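Local coordinates for protein iron aquisition yersiniabactin synthesis enzyme, YbtT (PDB 6BA9) that probably hydrolyses thioester-linked acyl groups as a low-specificity type II thioesterase, maintaining production of the metallophore yersiniabactin, at residues Glu58-Ile63 with Ala67-Asn72; Ala139-Ile144 with Ala167-Thr172; Ala201-Val206 with Pro219-Gly224. The protein carries 1 engineered substitution. One frame throughout, in Å; residues are numbered along the deposited sequence.

Interaction 1: Glu58-Ile63 with Ala67-Asn72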
loop_
_atom_site.group_PDB
_atom_site.type_symbol
_atom_site.label_atom_id
_atom_site.label_comp_id
_atom_site.label_asym_id
_atom_site.label_seq_id
_atom_site.Cartn_x
_atom_site.Cartn_y
_atom_site.Cartn_z
ATOM N N GLU A 58 -6.141 -6.756 -17.842
ATOM C CA GLU A 58 -6.922 -7.483 -16.851
ATOM C C GLU A 58 -6.299 -7.283 -15.473
ATOM O O GLU A 58 -5.075 -7.231 -15.343
ATOM C CB GLU A 58 -6.999 -8.980 -17.171
ATOM C CG GLU A 58 -8.062 -9.325 -18.236
ATOM C CD GLU A 58 -9.466 -8.858 -17.850
ATOM O OE1 GLU A 58 -9.889 -7.773 -18.310
ATOM O OE2 GLU A 58 -10.143 -9.567 -17.073
ATOM N N PRO A 59 -7.108 -7.173 -14.427
ATOM C CA PRO A 59 -6.533 -7.044 -13.093
ATOM C C PRO A 59 -5.836 -8.327 -12.670
ATOM O O PRO A 59 -6.242 -9.440 -13.035
ATOM C CB PRO A 59 -7.737 -6.718 -12.202
ATOM C CG PRO A 59 -8.919 -7.150 -12.956
ATOM C CD PRO A 59 -8.578 -7.077 -14.410
ATOM N N LEU A 60 -4.759 -8.156 -11.916
ATOM C CA LEU A 60 -4.020 -9.279 -11.367
ATOM C C LEU A 60 -4.633 -9.770 -10.057
ATOM O O LEU A 60 -5.334 -9.046 -9.345
ATOM C CB LEU A 60 -2.559 -8.901 -11.148
ATOM C CG LEU A 60 -1.848 -8.400 -12.406
ATOM C CD1 LEU A 60 -0.377 -8.275 -12.146
ATOM C CD2 LEU A 60 -2.090 -9.318 -13.619
ATOM N N ARG A 61 -4.383 -11.040 -9.767
ATOM C CA ARG A 61 -4.960 -11.737 -8.622
ATOM C C ARG A 61 -3.891 -12.250 -7.663
ATOM O O ARG A 61 -4.170 -13.126 -6.831
ATOM C CB ARG A 61 -5.870 -12.859 -9.122
ATOM C CG ARG A 61 -6.965 -12.289 -10.013
ATOM C CD ARG A 61 -8.018 -13.298 -10.345
ATOM N NE ARG A 61 -7.503 -14.487 -11.004
ATOM C CZ ARG A 61 -7.420 -14.656 -12.323
ATOM N NH1 ARG A 61 -7.786 -13.696 -13.163
ATOM N NH2 ARG A 61 -6.964 -15.803 -12.802
ATOM N N SER A 62 -2.679 -11.683 -7.733
ATOM C CA SER A 62 -1.532 -12.105 -6.929
ATOM C C SER A 62 -0.720 -10.894 -6.481
ATOM O O SER A 62 -0.285 -10.087 -7.310
ATOM C CB SER A 62 -0.648 -13.023 -7.788
ATOM O OG SER A 62 0.646 -13.136 -7.262
ATOM N N ILE A 63 -0.478 -10.808 -5.174
ATOM C CA ILE A 63 0.396 -9.790 -4.598
ATOM C C ILE A 63 1.809 -9.904 -5.168
ATOM O O ILE A 63 2.445 -8.902 -5.504
ATOM C CB ILE A 63 0.395 -9.902 -3.055
ATOM C CG1 ILE A 63 -0.997 -9.619 -2.476
ATOM C CG2 ILE A 63 1.478 -8.999 -2.439
ATOM C CD1 ILE A 63 -1.571 -8.220 -2.833
ATOM N N ALA A 67 4.059 -7.172 -7.261
ATOM C CA ALA A 67 5.368 -6.758 -6.757
ATOM C C ALA A 67 6.462 -6.972 -7.788
ATOM O O ALA A 67 7.394 -6.167 -7.885
ATOM C CB ALA A 67 5.689 -7.561 -5.501
ATOM N N ALA A 68 6.382 -8.061 -8.549
ATOM C CA ALA A 68 7.378 -8.291 -9.588
ATOM C C ALA A 68 7.308 -7.213 -10.660
ATOM O O ALA A 68 8.338 -6.702 -11.110
ATOM C CB ALA A 68 7.171 -9.667 -10.215
ATOM N N LEU A 69 6.107 -6.852 -11.090
ATOM C CA LEU A 69 5.964 -5.779 -12.068
ATOM C C LEU A 69 6.527 -4.474 -11.521
ATOM O O LEU A 69 7.256 -3.752 -12.207
ATOM C CB LEU A 69 4.495 -5.610 -12.454
ATOM C CG LEU A 69 3.850 -6.713 -13.282
ATOM C CD1 LEU A 69 2.367 -6.413 -13.397
ATOM C CD2 LEU A 69 4.474 -6.810 -14.685
ATOM N N LEU A 70 6.200 -4.150 -10.280
ATOM C CA LEU A 70 6.647 -2.894 -9.699
ATOM C C LEU A 70 8.153 -2.883 -9.492
ATOM O O LEU A 70 8.808 -1.888 -9.797
ATOM C CB LEU A 70 5.886 -2.608 -8.403
ATOM C CG LEU A 70 6.266 -1.295 -7.713
ATOM C CD1 LEU A 70 5.997 -0.066 -8.601
ATOM C CD2 LEU A 70 5.510 -1.162 -6.380
ATOM N N ALA A 71 8.722 -3.972 -8.978
ATOM C CA ALA A 71 10.164 -3.985 -8.745
ATOM C C ALA A 71 10.925 -3.835 -10.054
ATOM O O ALA A 71 11.926 -3.106 -10.125
ATOM C CB ALA A 71 10.558 -5.283 -8.047
ATOM N N ASN A 72 10.460 -4.506 -11.106
ATOM C CA ASN A 72 11.124 -4.358 -12.401
ATOM C C ASN A 72 11.035 -2.932 -12.898
ATOM O O ASN A 72 12.028 -2.373 -13.374
ATOM C CB ASN A 72 10.530 -5.311 -13.433
ATOM C CG ASN A 72 10.814 -6.768 -13.112
ATOM O OD1 ASN A 72 11.517 -7.080 -12.156
ATOM N ND2 ASN A 72 10.226 -7.655 -13.876
#
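Leu60 and Leu69 make an apolar contact where a loop runs into helix 63-77 of this alpha/beta-hydrolase fold. Segment 58-63 ends the loop after strand 42-46 and includes Ile63, the first residue of the helix. Segment 67-72 lies one turn further on, inside the helix. The two leucines reach toward each other tip to tip, and their CD1 methyls come within 3.5 Å. Both chains are stretched out: in Leu60 chi2 is -171° and in Leu69 it is 173°, which turns CD1 away from CA and makes it the leading methyl. The contact brings the loop residue Leu60 against Leu69, in the second turn of the helix. Leu60 also rests on Gln65 and Leu66, while Leu69 touches Met2 near the N-terminus.

Ser62 is the N-cap of the helix. Its OG is hydrogen-bonded to Gln65 N, which gives a first-turn amide the partner that the helix itself cannot supply. The CB of Ile63 points away from segment 67-72, and its side chain packs against Gln94, Ala171 and Tyr175. Ile63 joins the contact through its backbone instead. Ala67, on the buried side of the helix, packs on Glu98 and Thr99 of helix 91-105. Its CB passes 3.5 Å from Ile63 O. That same oxygen closes the first helical turn by accepting the bond from Ala67 N, 2.9 Å long with an N-H...O angle of 158°.

Interaction 2: Ala139-Ile144 with Ala167-Thr172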
loop_
_atom_site.group_PDB
_atom_site.type_symbol
_atom_site.label_atom_id
_atom_site.label_comp_id
_atom_site.label_asym_id
_atom_site.label_seq_id
_atom_site.Cartn_x
_atom_site.Cartn_y
_atom_site.Cartn_z
ATOM N N ALA A 139 -21.838 -5.142 0.953
ATOM C CA ALA A 139 -22.112 -4.688 2.315
ATOM C C ALA A 139 -20.823 -4.568 3.113
ATOM O O ALA A 139 -20.635 -3.595 3.846
ATOM C CB ALA A 139 -23.082 -5.629 3.015
ATOM N N GLU A 140 -19.904 -5.524 2.946
ATOM C CA GLU A 140 -18.612 -5.423 3.626
ATOM C C GLU A 140 -17.827 -4.214 3.146
ATOM O O GLU A 140 -17.226 -3.501 3.959
ATOM C CB GLU A 140 -17.786 -6.701 3.427
ATOM C CG GLU A 140 -18.383 -7.959 4.071
ATOM C CD GLU A 140 -18.519 -7.847 5.573
ATOM O OE1 GLU A 140 -17.541 -7.462 6.240
ATOM O OE2 GLU A 140 -19.622 -8.117 6.102
ATOM N N LEU A 141 -17.804 -3.969 1.833
ATOM C CA LEU A 141 -17.102 -2.806 1.296
ATOM C C LEU A 141 -17.654 -1.511 1.863
ATOM O O LEU A 141 -16.896 -0.602 2.207
ATOM C CB LEU A 141 -17.225 -2.749 -0.217
ATOM C CG LEU A 141 -16.495 -3.721 -1.105
ATOM C CD1 LEU A 141 -16.912 -3.405 -2.512
ATOM C CD2 LEU A 141 -15.010 -3.525 -0.928
ATOM N N ILE A 142 -18.982 -1.390 1.922
ATOM C CA ILE A 142 -19.573 -0.174 2.455
ATOM C C ILE A 142 -19.183 -0.011 3.913
ATOM O O ILE A 142 -18.817 1.088 4.356
ATOM C CB ILE A 142 -21.105 -0.198 2.249
ATOM C CG1 ILE A 142 -21.438 -0.080 0.768
ATOM C CG2 ILE A 142 -21.762 0.924 3.044
ATOM C CD1 ILE A 142 -22.884 -0.459 0.460
ATOM N N ASP A 143 -19.218 -1.106 4.678
ATOM C CA ASP A 143 -18.810 -1.057 6.081
ATOM C C ASP A 143 -17.368 -0.588 6.228
ATOM O O ASP A 143 -17.063 0.217 7.111
ATOM C CB ASP A 143 -19.014 -2.410 6.769
ATOM C CG ASP A 143 -18.817 -2.336 8.262
ATOM O OD1 ASP A 143 -19.102 -1.268 8.853
ATOM O OD2 ASP A 143 -18.411 -3.334 8.853
ATOM N N ILE A 144 -16.461 -1.066 5.368
ATOM C CA ILE A 144 -15.071 -0.609 5.442
ATOM C C ILE A 144 -15.009 0.908 5.352
ATOM O O ILE A 144 -14.247 1.561 6.078
ATOM C CB ILE A 144 -14.221 -1.292 4.352
ATOM C CG1 ILE A 144 -14.057 -2.787 4.656
ATOM C CG2 ILE A 144 -12.843 -0.654 4.278
ATOM C CD1 ILE A 144 -13.527 -3.593 3.465
ATOM N N ALA A 167 -10.947 -8.978 -7.787
ATOM C CA ALA A 167 -9.562 -9.332 -8.093
ATOM C C ALA A 167 -8.621 -8.826 -7.004
ATOM O O ALA A 167 -7.775 -9.568 -6.494
ATOM C CB ALA A 167 -9.165 -8.773 -9.459
ATOM N N ASP A 168 -8.779 -7.560 -6.619
ATOM C CA ASP A 168 -7.915 -6.976 -5.599
ATOM C C ASP A 168 -8.078 -7.721 -4.270
ATOM O O ASP A 168 -7.092 -8.068 -3.606
ATOM C CB ASP A 168 -8.252 -5.497 -5.354
ATOM C CG ASP A 168 -7.884 -4.561 -6.501
ATOM O OD1 ASP A 168 -7.341 -4.972 -7.543
ATOM O OD2 ASP A 168 -8.195 -3.353 -6.334
ATOM N N PHE A 169 -9.331 -7.938 -3.843
ATOM C CA PHE A 169 -9.566 -8.591 -2.560
ATOM C C PHE A 169 -9.134 -10.057 -2.576
ATOM O O PHE A 169 -8.632 -10.568 -1.562
ATOM C CB PHE A 169 -11.010 -8.380 -2.105
ATOM C CG PHE A 169 -11.214 -7.080 -1.380
ATOM C CD1 PHE A 169 -11.016 -7.018 -0.020
ATOM C CD2 PHE A 169 -11.598 -5.938 -2.049
ATOM C CE1 PHE A 169 -11.189 -5.820 0.652
ATOM C CE2 PHE A 169 -11.765 -4.741 -1.351
ATOM C CZ PHE A 169 -11.568 -4.711 -0.029
ATOM N N TYR A 170 -9.292 -10.736 -3.709
ATOM C CA TYR A 170 -8.762 -12.094 -3.809
ATOM C C TYR A 170 -7.242 -12.093 -3.659
ATOM O O TYR A 170 -6.681 -12.906 -2.912
ATOM C CB TYR A 170 -9.192 -12.788 -5.106
ATOM C CG TYR A 170 -8.597 -14.188 -5.176
ATOM C CD1 TYR A 170 -7.339 -14.414 -5.736
ATOM C CD2 TYR A 170 -9.256 -15.260 -4.611
ATOM C CE1 TYR A 170 -6.781 -15.661 -5.738
ATOM C CE2 TYR A 170 -8.705 -16.525 -4.628
ATOM C CZ TYR A 170 -7.476 -16.716 -5.176
ATOM O OH TYR A 170 -6.904 -17.975 -5.189
ATOM N N ALA A 171 -6.562 -11.157 -4.317
ATOM C CA ALA A 171 -5.108 -11.080 -4.183
ATOM C C ALA A 171 -4.711 -10.885 -2.734
ATOM O O ALA A 171 -3.804 -11.548 -2.225
ATOM C CB ALA A 171 -4.571 -9.930 -5.026
ATOM N N THR A 172 -5.342 -9.920 -2.064
ATOM C CA THR A 172 -4.880 -9.563 -0.739
ATOM C C THR A 172 -5.239 -10.624 0.296
ATOM O O THR A 172 -4.497 -10.798 1.263
ATOM C CB THR A 172 -5.400 -8.160 -0.360
ATOM O OG1 THR A 172 -4.690 -7.678 0.785
ATOM C CG2 THR A 172 -6.860 -8.158 -0.001
#
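Leu141 and Phe169 mark the closest backbone approach of two helical segments, with their CA atoms 10.3 Å apart. Segment 139-144 is the end of helix 134-144, and segment 167-172 lies within helix 155-174. At this spacing the backbones do not meet, and side chains span the gap.

Phe169 does most of the bridging. Its ring extends toward helix 134-144 and presents CE2 and CZ to two residues one turn apart. Leu141 uses its CD2 branch, which lies 3.5 Å from Phe169 CE2 and 3.7 Å from Phe169 CZ. Ile144 and Phe169 point at each other from opposite directions, with Ile144 CD1 4.2 Å from Phe169 CZ. The Ile144 chain is extended (chi2 166°), which carries CD1 out to the ring. Both aliphatic groups approach the ring obliquely.

The two helices lie in the insertion between strands 112-116 and 190-195, where relatives of this fold carry a lid. Ion pairs tie both helices to other parts of the chain. Arg127 forms salt bridges with Glu140 and Asp143, and Asp143 has a second partner in Arg199. Asp168 is salt-bridged to Arg51 and also bonded to Gly24 N.

Between the segments themselves the contact is small and wholly apolar, burying 97 Å². It rests on van der Waals packing of the Phe169 ring on two aliphatic ends, with no directional bond between the segments.

Interaction 3: Ala201-Val206 with Pro219-Gly224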
loop_
_atom_site.group_PDB
_atom_site.type_symbol
_atom_site.label_atom_id
_atom_site.label_comp_id
_atom_site.label_asym_id
_atom_site.label_seq_id
_atom_site.Cartn_x
_atom_site.Cartn_y
_atom_site.Cartn_z
ATOM N N ALA A 201 -7.386 -3.074 10.847
ATOM C CA ALA A 201 -6.054 -3.567 11.211
ATOM C C ALA A 201 -5.712 -3.053 12.600
ATOM O O ALA A 201 -5.373 -1.880 12.788
ATOM C CB ALA A 201 -4.991 -3.140 10.210
ATOM N N SER A 202 -5.794 -3.951 13.566
ATOM C CA SER A 202 -5.498 -3.605 14.938
ATOM C C SER A 202 -3.999 -3.406 15.146
ATOM O O SER A 202 -3.156 -3.829 14.352
ATOM C CB SER A 202 -5.965 -4.726 15.857
ATOM O OG SER A 202 -5.164 -5.880 15.652
ATOM N N TRP A 203 -3.664 -2.794 16.278
ATOM C CA TRP A 203 -2.268 -2.650 16.672
ATOM C C TRP A 203 -1.564 -4.005 16.660
ATOM O O TRP A 203 -0.457 -4.144 16.126
ATOM C CB TRP A 203 -2.198 -2.004 18.063
ATOM C CG TRP A 203 -0.791 -1.744 18.522
ATOM C CD1 TRP A 203 -0.124 -0.567 18.452
ATOM C CD2 TRP A 203 0.103 -2.674 19.158
ATOM N NE1 TRP A 203 1.138 -0.706 18.976
ATOM C CE2 TRP A 203 1.299 -1.990 19.414
ATOM C CE3 TRP A 203 0.010 -4.016 19.520
ATOM C CZ2 TRP A 203 2.398 -2.610 20.021
ATOM C CZ3 TRP A 203 1.108 -4.619 20.124
ATOM C CH2 TRP A 203 2.268 -3.919 20.356
ATOM N N GLN A 204 -2.207 -5.025 17.236
ATOM C CA GLN A 204 -1.611 -6.355 17.332
ATOM C C GLN A 204 -1.358 -6.954 15.953
ATOM O O GLN A 204 -0.302 -7.556 15.712
ATOM C CB GLN A 204 -2.540 -7.256 18.155
ATOM C CG GLN A 204 -2.695 -6.865 19.649
ATOM C CD GLN A 204 -3.516 -5.578 19.956
ATOM O OE1 GLN A 204 -4.356 -5.097 19.168
ATOM N NE2 GLN A 204 -3.271 -5.032 21.148
ATOM N N GLN A 205 -2.292 -6.757 15.022
ATOM C CA GLN A 205 -2.119 -7.287 13.669
ATOM C C GLN A 205 -0.939 -6.621 12.950
ATOM O O GLN A 205 -0.210 -7.278 12.190
ATOM C CB GLN A 205 -3.421 -7.109 12.877
ATOM C CG GLN A 205 -4.602 -8.007 13.314
ATOM C CD GLN A 205 -4.546 -9.427 12.767
ATOM O OE1 GLN A 205 -3.907 -10.286 13.361
ATOM N NE2 GLN A 205 -5.254 -9.689 11.653
ATOM N N VAL A 206 -0.738 -5.320 13.171
ATOM C CA VAL A 206 0.369 -4.603 12.548
ATOM C C VAL A 206 1.687 -4.912 13.243
ATOM O O VAL A 206 2.718 -5.115 12.588
ATOM C CB VAL A 206 0.070 -3.092 12.504
ATOM C CG1 VAL A 206 1.214 -2.347 11.879
ATOM C CG2 VAL A 206 -1.221 -2.810 11.741
ATOM N N PRO A 219 4.682 -0.350 16.037
ATOM C CA PRO A 219 3.767 0.586 15.364
ATOM C C PRO A 219 3.720 1.974 15.980
ATOM O O PRO A 219 3.774 2.143 17.210
ATOM C CB PRO A 219 2.394 -0.098 15.496
ATOM C CG PRO A 219 2.710 -1.572 15.727
ATOM C CD PRO A 219 3.988 -1.559 16.506
ATOM N N VAL A 220 3.686 2.968 15.103
ATOM C CA VAL A 220 3.389 4.345 15.458
ATOM C C VAL A 220 1.925 4.577 15.119
ATOM O O VAL A 220 1.480 4.275 14.002
ATOM C CB VAL A 220 4.315 5.321 14.711
ATOM C CG1 VAL A 220 3.883 6.776 14.933
ATOM C CG2 VAL A 220 5.796 5.099 15.122
ATOM N N VAL A 221 1.164 5.065 16.095
ATOM C CA VAL A 221 -0.286 5.198 15.981
ATOM C C VAL A 221 -0.615 6.578 15.428
ATOM O O VAL A 221 -0.229 7.605 16.000
ATOM C CB VAL A 221 -0.965 4.981 17.343
ATOM C CG1 VAL A 221 -2.488 5.136 17.215
ATOM C CG2 VAL A 221 -0.640 3.630 17.907
ATOM N N ILE A 222 -1.343 6.603 14.326
ATOM C CA ILE A 222 -1.928 7.817 13.776
ATOM C C ILE A 222 -3.393 7.859 14.207
ATOM O O ILE A 222 -4.113 6.858 14.105
ATOM C CB ILE A 222 -1.767 7.837 12.246
ATOM C CG1 ILE A 222 -0.263 7.942 11.912
ATOM C CG2 ILE A 222 -2.587 8.973 11.633
ATOM C CD1 ILE A 222 0.057 7.936 10.462
ATOM N N ASP A 223 -3.831 8.996 14.746
ATOM C CA ASP A 223 -5.221 9.115 15.170
ATOM C C ASP A 223 -6.123 9.196 13.940
ATOM O O ASP A 223 -6.013 10.132 13.142
ATOM C CB ASP A 223 -5.388 10.345 16.069
ATOM C CG ASP A 223 -4.730 10.167 17.437
ATOM O OD1 ASP A 223 -4.451 9.010 17.844
ATOM O OD2 ASP A 223 -4.506 11.189 18.123
ATOM N N GLY A 224 -7.019 8.233 13.792
ATOM C CA GLY A 224 -7.885 8.175 12.631
ATOM C C GLY A 224 -8.467 6.788 12.449
ATOM O O GLY A 224 -8.216 5.869 13.232
HETATM O O HOH W 1 3.436 0.999 19.397
#
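Trp203 lays one face of its indole over the ring of Pro219, which follows a cis peptide bond. The pyrrolidine carbons CB, CG and CD gather near the nitrogen side of the five-membered ring. Pro219 CG makes a CH-pi contact, 4.0 Å from the centroid of that ring and 21° off its normal. The nearest indole atom is Trp203 NE1, 3.7 Å from Pro219 CG. The side chains cross at about a right angle. The tryptophan reaches the proline because its CG is anti to the backbone N (chi1 -177°), an orientation that swings the indole out toward the strand.

Two valines extend the apolar patch. Val206, one turn along the helix, puts CG1 4.2 Å from Pro219 CG. Val221 approaches the indole at its edge, with CG2 4.3 Å from Trp203 CD1.

A water lies in the plane of the indole and accepts from Trp203 NE1 at 2.9 Å. It sits close to Pro219 O as well, but that separation is unusually short, so the bridge to the strand is best read with caution. Ser202 is the N-cap of helix 203-207. Its OG accepts from Gln205 N at 3.1 Å, which ties down the turn that carries Trp203.

The contact belongs to the beta-alpha-beta unit made of strand 190-195, helix 203-207 and strand 216-222. Trp203, Val206, Pro219 and Val221 all touch Cys194 of the neighbouring strand. Strand 216-222 is the outermost on this side of the sheet; Val220 and Ile222 pair through their backbones with 190-195 and its following loop, and turn their side chains to helix 233-243.

Overall arrangement
The three interactions follow one another along the chain within one alpha/beta-hydrolase domain. Interactions 1 and 2 have centres 18 Å apart and touch: Ile63 and Pro59 pack on Ala171 and Ala167 of helix 155-174. That helix, itself in the lid-like insertion, thus packs on the loop before helix 63-77 and, through Phe169, on helix 134-144. Interaction 3 stands apart. Its centre is 20 Å from that of interaction 2 and 26 Å from that of interaction 1, on the opposite side of the chain's centre from interaction 1. It packs helix 203-207 on edge strand 216-222, within the last beta-alpha-beta crossover of the sheet. Interactions 1 and 2 therefore concern helices and insertion, and interaction 3 the sheet edge.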